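Local coordinates for protein nitrite oxidoreductase subunit A (Kuenenia stuttgartiensis, PDB 7B04) that belongs to the molybdopterin oxidoreductase family and holds a molybdenum atom, two pterin guanylate ligands (MD1) and an iron/sulfur cluster, at residues Y840-I845 with M1065-L1070; N832-I837 with D1071-K1076. All blocks are in the same frame, centred on the assembly; numbering follows the deposited sequence.

Contact 1: residues Y840-I845 with M1065-L1070; sequences YGENFI and MPMHQL
Pro1066 sets one corner of its ring, CB, over a face of Tyr840. This atom lies 3.5 Å from Tyr840 CE2 and as close to CZ, near the hydroxyl end of the ring. Tyr840 gets there because its CG stands anti to the carbonyl carbon (chi1 -63°), which sends the ring out from the end of helix 835-840 toward the loop. The next residue, Met1067, meets the same ring in another way. The two side chains run antiparallel alongside each other, and a bend at chi2 (-64°) sets the methionine sulfur at the rim, close to the ring plane. SD lies 3.7 Å from Tyr840 CD2 and 5.0 Å from the ring centroid, 84° off the ring normal. Proline on a face and sulfur at an edge probably help fix the rotation of the phenol. Met1067 also passes obliquely across the carboxylate of Glu842, with Met1067 CG 3.6 Å from Glu842 OE1. That is van der Waals contact only; the charge of Glu842 is answered by a salt bridge from OE1 to Arg848. Leu1070 closes the segment with a lighter touch, its CD2 methyl 4.3 Å from Tyr840 CE2 and approaching obliquely. Helix 280-283 adds Phe282, which packs on both Met1067 and Leu1070. No hydrogen bond crosses between the segments, and every touching residue is buried. Right after the tyrosine, a Schellman motif ends the helix, with Gly841 at positive phi and two bonds back into the last turn. Tyr840, just before that glycine, makes the Met-aromatic contact with Met1067 that marks this buried packing of a helix C-terminus on a loop.

Contact 2: residues N832-I837 with D1071-K1076; sequences NDEPEI and DSLFHK
Glu836 and Ser1072 face each other across this contact, and their side-chain oxygens meet: Ser1072 OG lies 2.9 Å from Glu836 OE1. This is a weak hydrogen bond, with the serine hydroxyl as donor and one carboxylate oxygen as acceptor; Glu836 OE2 stands farther off, 3.8 Å from the same OG. The glutamate reaches the serine by a bend at chi2 (89°), which folds the carboxylate round instead of letting the chain run straight out from the first turn of helix 835-840. Glu834, at the N-cap position of that helix, is bent in a similar way but brings its aliphatic part to bear. Its CG methylene rests 3.3 Å from the carbonyl O of Ser1072 and 3.9 Å from OG of the same residue, while its carboxylate runs on toward Leu1073. There the approach is loose, with Glu834 OE2 4.3 Å from Leu1073 CD1. Between the two glutamates Pro835 adds its CD, 4.1 Å from Ser1072 OG. Ser1072 is therefore bordered by three consecutive residues at the start of the helix. Leu1073, next along, packs on Pro281 and Phe282 of helix 280-283. The carboxylate of Asp1071 is hydrogen-bonded to the backbone N of Lys639 and to OG1 of Thr640; its OD2 remains 5.8 Å from Glu836 OE2. The like charges of these two acids would probably disfavour a closer approach, and with a single weak bond joining the segments, the polar chemistry here implies a modest tie at a partly exposed helix start.

Both contacts hold the same short helix, 835-840, against one continuous run of chain, 1065-1076: contact 2 takes its N-terminal turn and contact 1 its C-terminal end, with centres about 9 Å apart. Contact 1 is fully buried and relies on apolar and sulfur-aromatic packing, whereas contact 2 is only partly buried and has one weak hydroxyl-carboxylate hydrogen bond. They also touch directly. Ile837 reaches Leu1070 through their CD1 methyls. A probable backbone hydrogen bond from Glu842 N to Ile837 O runs back into the helix, and another, from Asn832 N to Asn843 O, joins the residues before and after it. Phe282 packs beside both contacts.

Contact 1: residues Y840-I845 with M1065-L1070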
ATOM      1  N   TYR B 840      -6.910  25.217  32.603  1.00 52.57           N
ATOM      2  CA  TYR B 840      -6.719  25.265  31.161  1.00 48.47           C
ATOM      3  C   TYR B 840      -7.988  25.645  30.410  1.00 48.21           C
ATOM      4  O   TYR B 840      -7.910  25.975  29.221  1.00 51.31           O
ATOM      5  CB  TYR B 840      -6.205  23.913  30.657  1.00 38.97           C
ATOM      6  CG  TYR B 840      -4.846  23.533  31.207  1.00 41.53           C
ATOM      7  CD1 TYR B 840      -3.987  24.499  31.718  1.00 39.55           C
ATOM      8  CD2 TYR B 840      -4.427  22.209  31.229  1.00 43.75           C
ATOM      9  CE1 TYR B 840      -2.749  24.159  32.227  1.00 39.66           C
ATOM     10  CE2 TYR B 840      -3.189  21.859  31.738  1.00 37.99           C
ATOM     11  CZ  TYR B 840      -2.355  22.839  32.235  1.00 40.00           C
ATOM     12  OH  TYR B 840      -1.121  22.501  32.741  1.00 44.81           O
ATOM     13  N   GLY B 841      -9.145  25.593  31.063  1.00 49.31           N
ATOM     14  CA  GLY B 841     -10.391  25.952  30.420  1.00 55.32           C
ATOM     15  C   GLY B 841     -11.034  24.832  29.645  1.00 54.08           C
ATOM     16  O   GLY B 841     -11.870  25.098  28.775  1.00 61.49           O
ATOM     17  N   GLU B 842     -10.675  23.585  29.936  1.00 46.88           N
ATOM     18  CA  GLU B 842     -11.156  22.427  29.198  1.00 52.16           C
ATOM     19  C   GLU B 842     -11.887  21.448  30.110  1.00 52.54           C
ATOM     20  O   GLU B 842     -11.942  20.251  29.826  1.00 41.78           O
ATOM     21  CB  GLU B 842      -9.992  21.738  28.488  1.00 52.19           C
ATOM     22  CG  GLU B 842      -9.840  22.091  27.015  1.00 56.00           C
ATOM     23  CD  GLU B 842      -8.423  21.876  26.515  1.00 58.07           C
ATOM     24  OE1 GLU B 842      -7.499  22.524  27.052  1.00 58.32           O
ATOM     25  OE2 GLU B 842      -8.226  21.047  25.604  1.00 62.82           O
ATOM     26  N   ASN B 843     -12.439  21.943  31.222  1.00 59.74           N
ATOM     27  CA  ASN B 843     -13.270  21.092  32.069  1.00 56.74           C
ATOM     28  C   ASN B 843     -14.481  20.573  31.304  1.00 55.91           C
ATOM     29  O   ASN B 843     -14.860  19.404  31.445  1.00 60.96           O
ATOM     30  CB  ASN B 843     -13.702  21.852  33.325  1.00 60.22           C
ATOM     31  CG  ASN B 843     -14.365  23.179  33.010  1.00 58.86           C
ATOM     32  OD1 ASN B 843     -14.579  23.522  31.848  1.00 66.33           O
ATOM     33  ND2 ASN B 843     -14.695  23.934  34.051  1.00 53.54           N
ATOM     34  N   PHE B 844     -15.095  21.424  30.493  1.00 58.46           N
ATOM     35  CA  PHE B 844     -16.149  21.014  29.581  1.00 52.17           C
ATOM     36  C   PHE B 844     -15.548  20.553  28.259  1.00 55.65           C
ATOM     37  O   PHE B 844     -14.432  20.927  27.891  1.00 63.18           O
ATOM     38  CB  PHE B 844     -17.124  22.162  29.320  1.00 54.65           C
ATOM     39  CG  PHE B 844     -18.069  22.430  30.451  1.00 59.45           C
ATOM     40  CD1 PHE B 844     -19.219  21.676  30.601  1.00 58.06           C
ATOM     41  CD2 PHE B 844     -17.814  23.445  31.357  1.00 57.49           C
ATOM     42  CE1 PHE B 844     -20.096  21.923  31.636  1.00 57.01           C
ATOM     43  CE2 PHE B 844     -18.687  23.697  32.396  1.00 58.37           C
ATOM     44  CZ  PHE B 844     -19.829  22.936  32.535  1.00 58.69           C
ATOM     45  N   ILE B 845     -16.309  19.731  27.538  1.00 48.93           N
ATOM     46  CA  ILE B 845     -15.937  19.355  26.177  1.00 52.20           C
ATOM     47  C   ILE B 845     -16.259  20.557  25.293  1.00 47.81           C
ATOM     48  O   ILE B 845     -17.411  20.782  24.917  1.00 46.59           O
ATOM     49  CB  ILE B 845     -16.656  18.088  25.711  1.00 55.16           C
ATOM     50  CG1 ILE B 845     -16.235  16.898  26.577  1.00 50.48           C
ATOM     51  CG2 ILE B 845     -16.349  17.808  24.248  1.00 53.85           C
ATOM     52  CD1 ILE B 845     -17.073  15.659  26.369  1.00 43.16           C
ATOM     53  N   MET B1065       1.626  19.344  24.719  1.00 35.19           N
ATOM     54  CA  MET B1065       0.282  19.572  25.244  1.00 35.99           C
ATOM     55  C   MET B1065       0.296  19.670  26.763  1.00 42.17           C
ATOM     56  O   MET B1065       0.764  18.739  27.426  1.00 41.79           O
ATOM     57  CB  MET B1065      -0.654  18.451  24.837  1.00 40.75           C
ATOM     58  CG  MET B1065      -1.151  18.562  23.437  1.00 50.10           C
ATOM     59  SD  MET B1065       0.168  18.204  22.284  1.00 41.76           S
ATOM     60  CE  MET B1065      -0.834  17.868  20.863  1.00 49.04           C
ATOM     61  N   PRO B1066      -0.201  20.759  27.350  1.00 45.34           N
ATOM     62  CA  PRO B1066      -0.428  20.754  28.802  1.00 47.14           C
ATOM     63  C   PRO B1066      -1.436  19.704  29.238  1.00 43.05           C
ATOM     64  O   PRO B1066      -1.321  19.166  30.346  1.00 46.60           O
ATOM     65  CB  PRO B1066      -0.936  22.177  29.081  1.00 48.03           C
ATOM     66  CG  PRO B1066      -0.493  22.989  27.903  1.00 46.63           C
ATOM     67  CD  PRO B1066      -0.537  22.054  26.737  1.00 36.60           C
ATOM     68  N   MET B1067      -2.424  19.394  28.391  1.00 32.03           N
ATOM     69  CA  MET B1067      -3.446  18.408  28.728  1.00 31.53           C
ATOM     70  C   MET B1067      -2.907  16.983  28.781  1.00 38.51           C
ATOM     71  O   MET B1067      -3.568  16.108  29.350  1.00 38.58           O
ATOM     72  CB  MET B1067      -4.596  18.481  27.721  1.00 33.46           C
ATOM     73  CG  MET B1067      -5.503  19.685  27.897  1.00 43.02           C
ATOM     74  SD  MET B1067      -6.382  19.662  29.470  1.00 43.44           S
ATOM     75  CE  MET B1067      -7.481  18.270  29.227  1.00 43.17           C
ATOM     76  N   HIS B1068      -1.735  16.727  28.204  1.00 46.52           N
ATOM     77  CA  HIS B1068      -1.180  15.382  28.132  1.00 39.93           C
ATOM     78  C   HIS B1068      -0.112  15.131  29.186  1.00 41.34           C
ATOM     79  O   HIS B1068       0.521  14.070  29.169  1.00 48.03           O
ATOM     80  CB  HIS B1068      -0.587  15.126  26.743  1.00 38.52           C
ATOM     81  CG  HIS B1068      -1.580  15.220  25.628  1.00 38.10           C
ATOM     82  ND1 HIS B1068      -1.215  15.162  24.300  1.00 36.26           N
ATOM     83  CD2 HIS B1068      -2.926  15.371  25.642  1.00 47.60           C
ATOM     84  CE1 HIS B1068      -2.293  15.272  23.544  1.00 39.07           C
ATOM     85  NE2 HIS B1068      -3.343  15.402  24.333  1.00 46.05           N
ATOM     86  N   GLN B1069       0.103  16.074  30.099  1.00 37.56           N
ATOM     87  CA  GLN B1069       1.196  16.019  31.062  1.00 41.25           C
ATOM     88  C   GLN B1069       0.681  16.209  32.483  1.00 41.97           C
ATOM     89  O   GLN B1069       1.316  16.863  33.315  1.00 47.95           O
ATOM     90  CB  GLN B1069       2.274  17.041  30.712  1.00 41.72           C
ATOM     91  CG  GLN B1069       2.595  17.056  29.221  1.00 43.32           C
ATOM     92  CD  GLN B1069       3.824  17.859  28.873  1.00 35.55           C
ATOM     93  OE1 GLN B1069       4.710  18.046  29.697  1.00 41.10           O
ATOM     94  NE2 GLN B1069       3.880  18.347  27.641  1.00 45.75           N
ATOM     95  N   LEU B1070      -0.471  15.617  32.787  1.00 42.14           N
ATOM     96  CA  LEU B1070      -1.102  15.782  34.088  1.00 44.36           C
ATOM     97  C   LEU B1070      -0.500  14.839  35.122  1.00 53.09           C
ATOM     98  O   LEU B1070      -0.018  13.749  34.802  1.00 51.26           O
ATOM     99  CB  LEU B1070      -2.604  15.510  33.998  1.00 40.24           C
ATOM    100  CG  LEU B1070      -3.459  16.317  33.025  1.00 40.31           C
ATOM    101  CD1 LEU B1070      -4.931  16.076  33.310  1.00 48.43           C
ATOM    102  CD2 LEU B1070      -3.128  17.793  33.120  1.00 31.80           C
TER

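Contact 2: residues N832-I837 with D1071-K1076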
ATOM      1  N   ASN B 832     -14.419  16.961  33.301  1.00 51.74           N
ATOM      2  CA  ASN B 832     -13.194  16.620  34.073  1.00 57.78           C
ATOM      3  C   ASN B 832     -12.949  17.737  35.098  1.00 55.41           C
ATOM      4  O   ASN B 832     -12.740  18.857  34.673  1.00 47.20           O
ATOM      5  CB  ASN B 832     -12.026  16.283  33.142  1.00 54.43           C
ATOM      6  CG  ASN B 832     -12.122  14.917  32.493  1.00 51.82           C
ATOM      7  OD1 ASN B 832     -12.665  14.763  31.415  1.00 48.74           O
ATOM      8  ND2 ASN B 832     -11.574  13.909  33.130  1.00 55.33           N
ATOM      9  N   ASP B 833     -12.919  17.419  36.397  1.00 59.60           N
ATOM     10  CA  ASP B 833     -12.814  18.460  37.414  1.00 57.11           C
ATOM     11  C   ASP B 833     -11.402  18.614  37.968  1.00 58.88           C
ATOM     12  O   ASP B 833     -11.211  19.369  38.925  1.00 62.19           O
ATOM     13  CB  ASP B 833     -13.802  18.201  38.558  1.00 57.08           C
ATOM     14  CG  ASP B 833     -13.544  16.890  39.277  1.00 65.38           C
ATOM     15  OD1 ASP B 833     -12.675  16.113  38.828  1.00 72.07           O
ATOM     16  OD2 ASP B 833     -14.219  16.636  40.298  1.00 56.10           O
ATOM     17  N   GLU B 834     -10.419  17.917  37.404  1.00 51.25           N
ATOM     18  CA  GLU B 834      -9.055  18.005  37.910  1.00 49.69           C
ATOM     19  C   GLU B 834      -8.556  19.449  37.837  1.00 49.33           C
ATOM     20  O   GLU B 834      -8.891  20.173  36.891  1.00 43.78           O
ATOM     21  CB  GLU B 834      -8.129  17.078  37.119  1.00 47.86           C
ATOM     22  CG  GLU B 834      -8.307  15.601  37.454  1.00 57.80           C
ATOM     23  CD  GLU B 834      -9.457  14.959  36.696  1.00 61.30           C
ATOM     24  OE1 GLU B 834     -10.053  15.633  35.831  1.00 58.19           O
ATOM     25  OE2 GLU B 834      -9.767  13.778  36.969  1.00 61.72           O
ATOM     26  N   PRO B 835      -7.762  19.902  38.818  1.00 54.64           N
ATOM     27  CA  PRO B 835      -7.416  21.337  38.883  1.00 58.76           C
ATOM     28  C   PRO B 835      -6.739  21.882  37.636  1.00 51.58           C
ATOM     29  O   PRO B 835      -7.081  22.987  37.194  1.00 45.31           O
ATOM     30  CB  PRO B 835      -6.488  21.412  40.105  1.00 56.82           C
ATOM     31  CG  PRO B 835      -6.845  20.221  40.931  1.00 49.47           C
ATOM     32  CD  PRO B 835      -7.192  19.145  39.946  1.00 51.45           C
ATOM     33  N   GLU B 836      -5.788  21.147  37.056  1.00 51.48           N
ATOM     34  CA  GLU B 836      -5.095  21.653  35.875  1.00 44.33           C
ATOM     35  C   GLU B 836      -6.053  21.816  34.702  1.00 44.22           C
ATOM     36  O   GLU B 836      -5.926  22.761  33.913  1.00 36.02           O
ATOM     37  CB  GLU B 836      -3.946  20.720  35.496  1.00 31.54           C
ATOM     38  CG  GLU B 836      -2.897  20.539  36.579  1.00 39.76           C
ATOM     39  CD  GLU B 836      -3.219  19.392  37.517  1.00 54.55           C
ATOM     40  OE1 GLU B 836      -4.254  18.724  37.309  1.00 56.90           O
ATOM     41  OE2 GLU B 836      -2.435  19.154  38.460  1.00 60.10           O
ATOM     42  N   ILE B 837      -7.028  20.915  34.582  1.00 43.32           N
ATOM     43  CA  ILE B 837      -7.963  20.965  33.464  1.00 43.36           C
ATOM     44  C   ILE B 837      -8.847  22.204  33.552  1.00 51.93           C
ATOM     45  O   ILE B 837      -9.148  22.841  32.535  1.00 53.79           O
ATOM     46  CB  ILE B 837      -8.791  19.668  33.416  1.00 47.20           C
ATOM     47  CG1 ILE B 837      -7.869  18.466  33.194  1.00 46.34           C
ATOM     48  CG2 ILE B 837      -9.839  19.736  32.321  1.00 48.27           C
ATOM     49  CD1 ILE B 837      -8.549  17.133  33.376  1.00 45.32           C
ATOM     50  N   ASP B1071      -0.530  15.280  36.380  1.00 49.75           N
ATOM     51  CA  ASP B1071      -0.098  14.469  37.509  1.00 39.15           C
ATOM     52  C   ASP B1071      -1.263  13.875  38.294  1.00 45.18           C
ATOM     53  O   ASP B1071      -1.033  13.024  39.159  1.00 47.47           O
ATOM     54  CB  ASP B1071       0.773  15.301  38.460  1.00 34.03           C
ATOM     55  CG  ASP B1071       2.153  15.576  37.901  1.00 43.92           C
ATOM     56  OD1 ASP B1071       2.656  14.748  37.113  1.00 45.77           O
ATOM     57  OD2 ASP B1071       2.738  16.620  38.258  1.00 51.82           O
ATOM     58  N   SER B1072      -2.498  14.303  38.020  1.00 42.34           N
ATOM     59  CA  SER B1072      -3.662  13.936  38.821  1.00 37.94           C
ATOM     60  C   SER B1072      -4.756  13.268  37.991  1.00 46.81           C
ATOM     61  O   SER B1072      -5.945  13.446  38.265  1.00 50.42           O
ATOM     62  CB  SER B1072      -4.217  15.165  39.538  1.00 46.63           C
ATOM     63  OG  SER B1072      -4.671  16.134  38.608  1.00 40.76           O
ATOM     64  N   LEU B1073      -4.377  12.496  36.973  1.00 47.06           N
ATOM     65  CA  LEU B1073      -5.334  11.824  36.086  1.00 44.51           C
ATOM     66  C   LEU B1073      -5.492  10.364  36.504  1.00 48.04           C
ATOM     67  O   LEU B1073      -4.724   9.494  36.092  1.00 57.46           O
ATOM     68  CB  LEU B1073      -4.921  11.940  34.624  1.00 45.95           C
ATOM     69  CG  LEU B1073      -6.007  11.360  33.712  1.00 45.94           C
ATOM     70  CD1 LEU B1073      -7.327  12.099  33.911  1.00 48.41           C
ATOM     71  CD2 LEU B1073      -5.591  11.379  32.252  1.00 46.66           C
ATOM     72  N   PHE B1074      -6.488  10.103  37.349  1.00 50.46           N
ATOM     73  CA  PHE B1074      -6.800   8.749  37.800  1.00 42.70           C
ATOM     74  C   PHE B1074      -7.282   7.850  36.662  1.00 48.28           C
ATOM     75  O   PHE B1074      -8.487   7.766  36.406  1.00 54.68           O
ATOM     76  CB  PHE B1074      -7.867   8.806  38.895  1.00 44.48           C
ATOM     77  CG  PHE B1074      -8.293   7.458  39.403  1.00 43.02           C
ATOM     78  CD1 PHE B1074      -7.453   6.708  40.206  1.00 44.10           C
ATOM     79  CD2 PHE B1074      -9.541   6.945  39.084  1.00 43.17           C
ATOM     80  CE1 PHE B1074      -7.844   5.469  40.675  1.00 47.78           C
ATOM     81  CE2 PHE B1074      -9.937   5.707  39.548  1.00 46.59           C
ATOM     82  CZ  PHE B1074      -9.089   4.969  40.345  1.00 47.92           C
ATOM     83  N   HIS B1075      -6.360   7.218  35.943  1.00 43.34           N
ATOM     84  CA  HIS B1075      -6.688   6.235  34.912  1.00 42.50           C
ATOM     85  C   HIS B1075      -6.057   4.881  35.246  1.00 44.51           C
ATOM     86  O   HIS B1075      -5.348   4.723  36.244  1.00 37.83           O
ATOM     87  CB  HIS B1075      -6.268   6.721  33.522  1.00 41.08           C
ATOM     88  CG  HIS B1075      -4.821   7.071  33.417  1.00 40.69           C
ATOM     89  ND1 HIS B1075      -4.295   8.223  33.958  1.00 48.54           N
ATOM     90  CD2 HIS B1075      -3.789   6.426  32.824  1.00 42.31           C
ATOM     91  CE1 HIS B1075      -3.001   8.270  33.707  1.00 48.25           C
ATOM     92  NE2 HIS B1075      -2.667   7.192  33.021  1.00 48.31           N
ATOM     93  N   LYS B1076      -6.332   3.896  34.389  1.00 47.29           N
ATOM     94  CA  LYS B1076      -5.878   2.522  34.574  1.00 38.89           C
ATOM     95  C   LYS B1076      -4.524   2.275  33.919  1.00 40.39           C
ATOM     96  O   LYS B1076      -4.265   2.734  32.801  1.00 38.47           O
ATOM     97  CB  LYS B1076      -6.899   1.542  33.993  1.00 39.28           C
ATOM     98  CG  LYS B1076      -6.440   0.088  33.995  1.00 42.41           C
ATOM     99  CD  LYS B1076      -7.345  -0.795  33.150  1.00 41.26           C
ATOM    100  CE  LYS B1076      -6.910  -2.254  33.208  1.00 55.89           C
ATOM    101  NZ  LYS B1076      -5.557  -2.471  32.622  1.00 56.22           N
TER